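Local coordinates for protein aminotransferase (PDB 3IF2) that probably catalyses amino-group transfer between valine and pyruvate, using pyridoxal 5'-phosphate as cofactor, at residues T15-L20 and E154-S159; D160-V163 and H167-A170. One frame throughout, in Å; residues are numbered along the deposited sequence.

Contact 1 of 2, residues T15-L20 and E154-S159. With PLP (pyridoxal-5'-phosphate), chain C.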
# COMPACT_ATOMS: atom_id res chain seq x y z
N THR A 15 -19.02 -10.33 -3.97
CA THR A 15 -19.28 -10.15 -5.41
C THR A 15 -18.94 -11.47 -6.12
O THR A 15 -18.59 -12.46 -5.48
CB THR A 15 -18.43 -9.00 -6.00
OG1 THR A 15 -17.03 -9.28 -5.83
CG2 THR A 15 -18.76 -7.68 -5.32
N GLY A 16 -19.08 -11.50 -7.44
CA GLY A 16 -18.66 -12.65 -8.25
C GLY A 16 -17.12 -12.77 -8.25
O GLY A 16 -16.60 -13.89 -8.23
N ILE A 17 -16.43 -11.62 -8.25
CA ILE A 17 -14.96 -11.54 -8.22
C ILE A 17 -14.42 -12.03 -6.87
O ILE A 17 -13.50 -12.84 -6.85
CB ILE A 17 -14.43 -10.11 -8.63
CG1 ILE A 17 -14.78 -9.82 -10.10
CG2 ILE A 17 -12.90 -9.96 -8.40
CD1 ILE A 17 -14.51 -8.41 -10.58
N SER A 18 -15.00 -11.59 -5.74
CA SER A 18 -14.55 -12.07 -4.41
C SER A 18 -14.76 -13.61 -4.24
O SER A 18 -13.87 -14.27 -3.70
CB SER A 18 -15.17 -11.28 -3.25
OG SER A 18 -16.53 -11.60 -3.06
N GLN A 19 -15.88 -14.15 -4.73
CA GLN A 19 -16.14 -15.62 -4.68
C GLN A 19 -15.17 -16.40 -5.59
O GLN A 19 -14.70 -17.47 -5.21
CB GLN A 19 -17.63 -15.96 -4.95
CG GLN A 19 -18.52 -15.67 -3.71
CD GLN A 19 -20.05 -15.70 -3.95
OE1 GLN A 19 -20.54 -16.14 -5.00
NE2 GLN A 19 -20.80 -15.21 -2.96
N LEU A 20 -14.84 -15.85 -6.75
CA LEU A 20 -13.84 -16.45 -7.64
C LEU A 20 -12.46 -16.39 -6.95
O LEU A 20 -11.77 -17.40 -6.89
CB LEU A 20 -13.82 -15.73 -9.01
CG LEU A 20 -12.88 -16.19 -10.14
CD1 LEU A 20 -13.27 -17.57 -10.70
CD2 LEU A 20 -12.86 -15.16 -11.26
N GLU A 154 -11.01 -6.46 -20.60
CA GLU A 154 -9.93 -5.75 -19.92
C GLU A 154 -9.67 -6.35 -18.56
O GLU A 154 -10.40 -7.24 -18.13
CB GLU A 154 -10.23 -4.24 -19.83
CG GLU A 154 -9.52 -3.40 -20.89
CD GLU A 154 -8.00 -3.28 -20.67
OE1 GLU A 154 -7.47 -3.91 -19.72
OE2 GLU A 154 -7.35 -2.55 -21.47
N TYR A 155 -8.64 -5.85 -17.90
CA TYR A 155 -8.16 -6.38 -16.63
C TYR A 155 -9.22 -6.46 -15.53
O TYR A 155 -9.83 -5.45 -15.17
CB TYR A 155 -6.96 -5.56 -16.15
CG TYR A 155 -6.34 -5.99 -14.85
CD1 TYR A 155 -6.04 -7.33 -14.58
CD2 TYR A 155 -5.98 -5.02 -13.89
CE1 TYR A 155 -5.45 -7.70 -13.35
CE2 TYR A 155 -5.37 -5.37 -12.69
CZ TYR A 155 -5.11 -6.69 -12.42
OH TYR A 155 -4.53 -6.97 -11.22
N ILE A 156 -9.42 -7.68 -15.02
CA ILE A 156 -10.37 -7.97 -13.93
C ILE A 156 -10.15 -7.08 -12.69
O ILE A 156 -11.12 -6.69 -12.03
CB ILE A 156 -10.34 -9.51 -13.56
CG1 ILE A 156 -11.47 -9.91 -12.60
CG2 ILE A 156 -9.01 -9.91 -12.99
CD1 ILE A 156 -11.59 -11.43 -12.39
N GLY A 157 -8.89 -6.75 -12.40
CA GLY A 157 -8.51 -5.92 -11.25
C GLY A 157 -8.88 -4.44 -11.24
O GLY A 157 -8.77 -3.78 -10.19
N TYR A 158 -9.25 -3.90 -12.40
CA TYR A 158 -9.77 -2.54 -12.48
C TYR A 158 -11.16 -2.44 -11.86
O TYR A 158 -11.46 -1.43 -11.25
CB TYR A 158 -9.91 -2.04 -13.93
CG TYR A 158 -8.64 -1.95 -14.77
CD1 TYR A 158 -7.38 -1.66 -14.21
CD2 TYR A 158 -8.72 -2.04 -16.15
CE1 TYR A 158 -6.23 -1.56 -15.02
CE2 TYR A 158 -7.60 -1.92 -16.96
CZ TYR A 158 -6.35 -1.70 -16.40
OH TYR A 158 -5.27 -1.61 -17.25
N SER A 159 -11.99 -3.49 -12.02
CA SER A 159 -13.42 -3.54 -11.62
C SER A 159 -13.93 -2.78 -10.41
O SER A 159 -14.89 -2.01 -10.52
CB SER A 159 -13.86 -5.00 -11.38
OG SER A 159 -13.77 -5.75 -12.56
N1 PLP C . -1.88 -4.60 -14.96
C2 PLP C . -2.21 -5.81 -15.54
C2A PLP C . -2.61 -5.81 -16.98
C3 PLP C . -2.15 -7.00 -14.77
O3 PLP C . -2.46 -8.22 -15.30
C4 PLP C . -1.77 -6.93 -13.40
C4A PLP C . -1.99 -8.19 -12.56
O4A PLP C . -1.11 -8.62 -11.81
C5 PLP C . -1.44 -5.66 -12.83
C6 PLP C . -1.50 -4.52 -13.65
C5A PLP C . -1.06 -5.47 -11.35
O4P PLP C . 0.32 -5.64 -11.09
P PLP C . 0.96 -5.18 -9.69
O1P PLP C . 0.09 -4.52 -8.64
O2P PLP C . 1.99 -4.20 -10.15
O3P PLP C . 1.54 -6.41 -9.11

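Contact 2 of 2, residues D160-V163 and H167-A170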
# COMPACT_ATOMS: atom_id res chain seq x y z
N ASP A 160 -13.31 -3.01 -9.26
CA ASP A 160 -13.86 -2.55 -7.97
C ASP A 160 -13.08 -1.49 -7.20
O ASP A 160 -13.36 -1.27 -6.02
CB ASP A 160 -14.06 -3.81 -7.09
CG ASP A 160 -15.02 -4.86 -7.72
OD1 ASP A 160 -15.89 -4.54 -8.56
OD2 ASP A 160 -14.91 -6.04 -7.32
N VAL A 161 -12.14 -0.80 -7.85
CA VAL A 161 -11.29 0.18 -7.13
C VAL A 161 -12.00 1.49 -6.75
O VAL A 161 -11.50 2.21 -5.89
CB VAL A 161 -9.95 0.49 -7.86
CG1 VAL A 161 -9.16 -0.80 -8.12
CG2 VAL A 161 -10.16 1.29 -9.14
N HIS A 162 -13.13 1.83 -7.37
CA HIS A 162 -13.83 3.08 -7.02
C HIS A 162 -14.33 3.05 -5.57
O HIS A 162 -14.77 2.02 -5.08
CB HIS A 162 -14.92 3.44 -8.01
CG HIS A 162 -14.38 3.93 -9.32
ND1 HIS A 162 -14.45 3.19 -10.48
CD2 HIS A 162 -13.72 5.06 -9.63
CE1 HIS A 162 -13.88 3.87 -11.46
NE2 HIS A 162 -13.43 5.01 -10.97
N VAL A 163 -14.18 4.18 -4.88
CA VAL A 163 -14.58 4.31 -3.48
C VAL A 163 -16.11 4.30 -3.28
O VAL A 163 -16.58 3.76 -2.28
CB VAL A 163 -13.91 5.56 -2.84
CG1 VAL A 163 -14.40 5.77 -1.46
CG2 VAL A 163 -12.40 5.38 -2.82
N HIS A 167 -17.64 3.31 -11.80
CA HIS A 167 -17.57 4.37 -12.80
C HIS A 167 -16.68 4.01 -13.99
O HIS A 167 -15.60 4.59 -14.18
CB HIS A 167 -17.12 5.66 -12.10
CG HIS A 167 -17.95 6.00 -10.91
ND1 HIS A 167 -19.19 6.58 -11.01
CD2 HIS A 167 -17.75 5.76 -9.59
CE1 HIS A 167 -19.71 6.72 -9.80
NE2 HIS A 167 -18.85 6.24 -8.92
N PHE A 168 -17.13 3.03 -14.76
CA PHE A 168 -16.48 2.62 -16.00
C PHE A 168 -17.47 2.73 -17.15
O PHE A 168 -18.64 2.42 -16.97
CB PHE A 168 -15.97 1.19 -15.90
CG PHE A 168 -14.80 1.03 -14.98
CD1 PHE A 168 -13.55 1.56 -15.34
CD2 PHE A 168 -14.91 0.32 -13.77
CE1 PHE A 168 -12.44 1.42 -14.51
CE2 PHE A 168 -13.80 0.17 -12.93
CZ PHE A 168 -12.56 0.73 -13.31
N ALA A 169 -17.01 3.26 -18.28
CA ALA A 169 -17.77 3.31 -19.52
C ALA A 169 -16.93 2.41 -20.41
O ALA A 169 -15.78 2.74 -20.71
CB ALA A 169 -17.83 4.71 -20.07
N ALA A 170 -17.46 1.26 -20.79
CA ALA A 170 -16.72 0.28 -21.58
C ALA A 170 -17.28 0.22 -23.00
O ALA A 170 -18.49 0.28 -23.18
CB ALA A 170 -16.84 -1.05 -20.93

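Contact 1 of 2, residues T15-L20 and E154-S159
The phenol ring of Tyr155 lies between the cofactor and the backbone of Gly157: PLP C3 sits 3.6 Å above one face, offset toward the rim, Gly157 N stands 3.4 Å over the centre of the opposite face, and Tyr158 CE1 meets the edge in plane. The Tyr158 ring in turn receives Tyr155 CB over its centre. The Tyr155 side chain extends away from its backbone N (chi1 -179°) and runs over the pyridine ring, bringing OH to 3.1 Å from PLP C4A; the same OH makes a weak hydrogen bond with Gln116 OE1. Glycine suits position 157, since a CB there would run into Tyr155 CE2. The Tyr155 ring is the aromatic cover over the pyridine ring seen in aminotransferases of the PLP-dependent class I and II family, and the turn carrying it rests its other side on helix 16-29. Were Tyr155 an alanine, this face of the pyridine ring would probably lose its aromatic cover, leaving the cofactor freer to tilt. On the helix side, Ile17 CD1 packs 3.9 Å from Ile156 CG1, the two branched chains sliding past each other in opposite directions, while Leu20 CD2 meets Ile156 CD1 from the next turn of the helix. Ile17 CD1 also lies beside Ser159 OG, whose hydroxyl donates to Ile156 O (2.9 Å), tilted 26° from the carbonyl plane; a small polar residue can thus close the turn and still accept a methyl against it. Thr15 and Ser18 form a capping box that starts the helix.

Contact 2 of 2, residues D160-V163 and H167-A170
An aromatic cluster of His162, His167 and Phe168 joins the loop that follows strand 142-149 to the start of strand 168-170, which belongs to the large mixed sheet of the PLP-binding fold. The His162 ring is its centre. Above one face of that ring stands His167 CB, 3.9 Å from the centroid and 14° off the normal, a CH-pi contact. The His167 ring then turns its edge to His162 in a T-shaped stack, planes at 90°, with CD2 3.8 Å from His162 CG. Toward Phe168 the roles change: His162 presents an edge, and its CE1 lies 3.9 Å above the phenyl plane, offset toward the rim, in a second edge-to-face pair with planes inclined at 61°. The same CE1 approaches His167 O to 3.3 Å, so this carbon, probably polarised by its two ring nitrogens, lies near a carbonyl oxygen as well as the phenyl face. Histidine fits the middle place because one flat ring offers a face, an edge and polar atoms together: NE2 reaches Phe123 O in a weak hydrogen bond. His167 is likewise tied at its polar end, its NE2 bonding to Glu164 O in the intervening turn, whereas the wholly apolar Phe168 can be buried without a partner. Ile147 of strand 142-149 lies against both His162 and Phe168 and pairs through its backbone with His167 and Ala169, while helix 115-125 borders the loop through Asn124, which bonds to Val161 O and Val163 N.

How the contacts relate
Both contacts use the chain between strands 142-149 and 168-170, contact 1 its first part and contact 2 its continuation into the second strand. Contact 1 is partly buried and joins parts far apart in sequence, an N-terminal helix and a cofactor-binding turn; contact 2 is buried but local, bridging only three residues. Aliphatic packing spans the former, with its aromatic chemistry directed at PLP, whereas the latter is held by ring-to-ring and CH-pi contacts about 12 Å from the cofactor, measured from the Phe168 side chain. They meet where Phe168 CZ packs against Tyr158 O (3.2 Å), so the aromatic cluster packs directly against the turn that carries Tyr155.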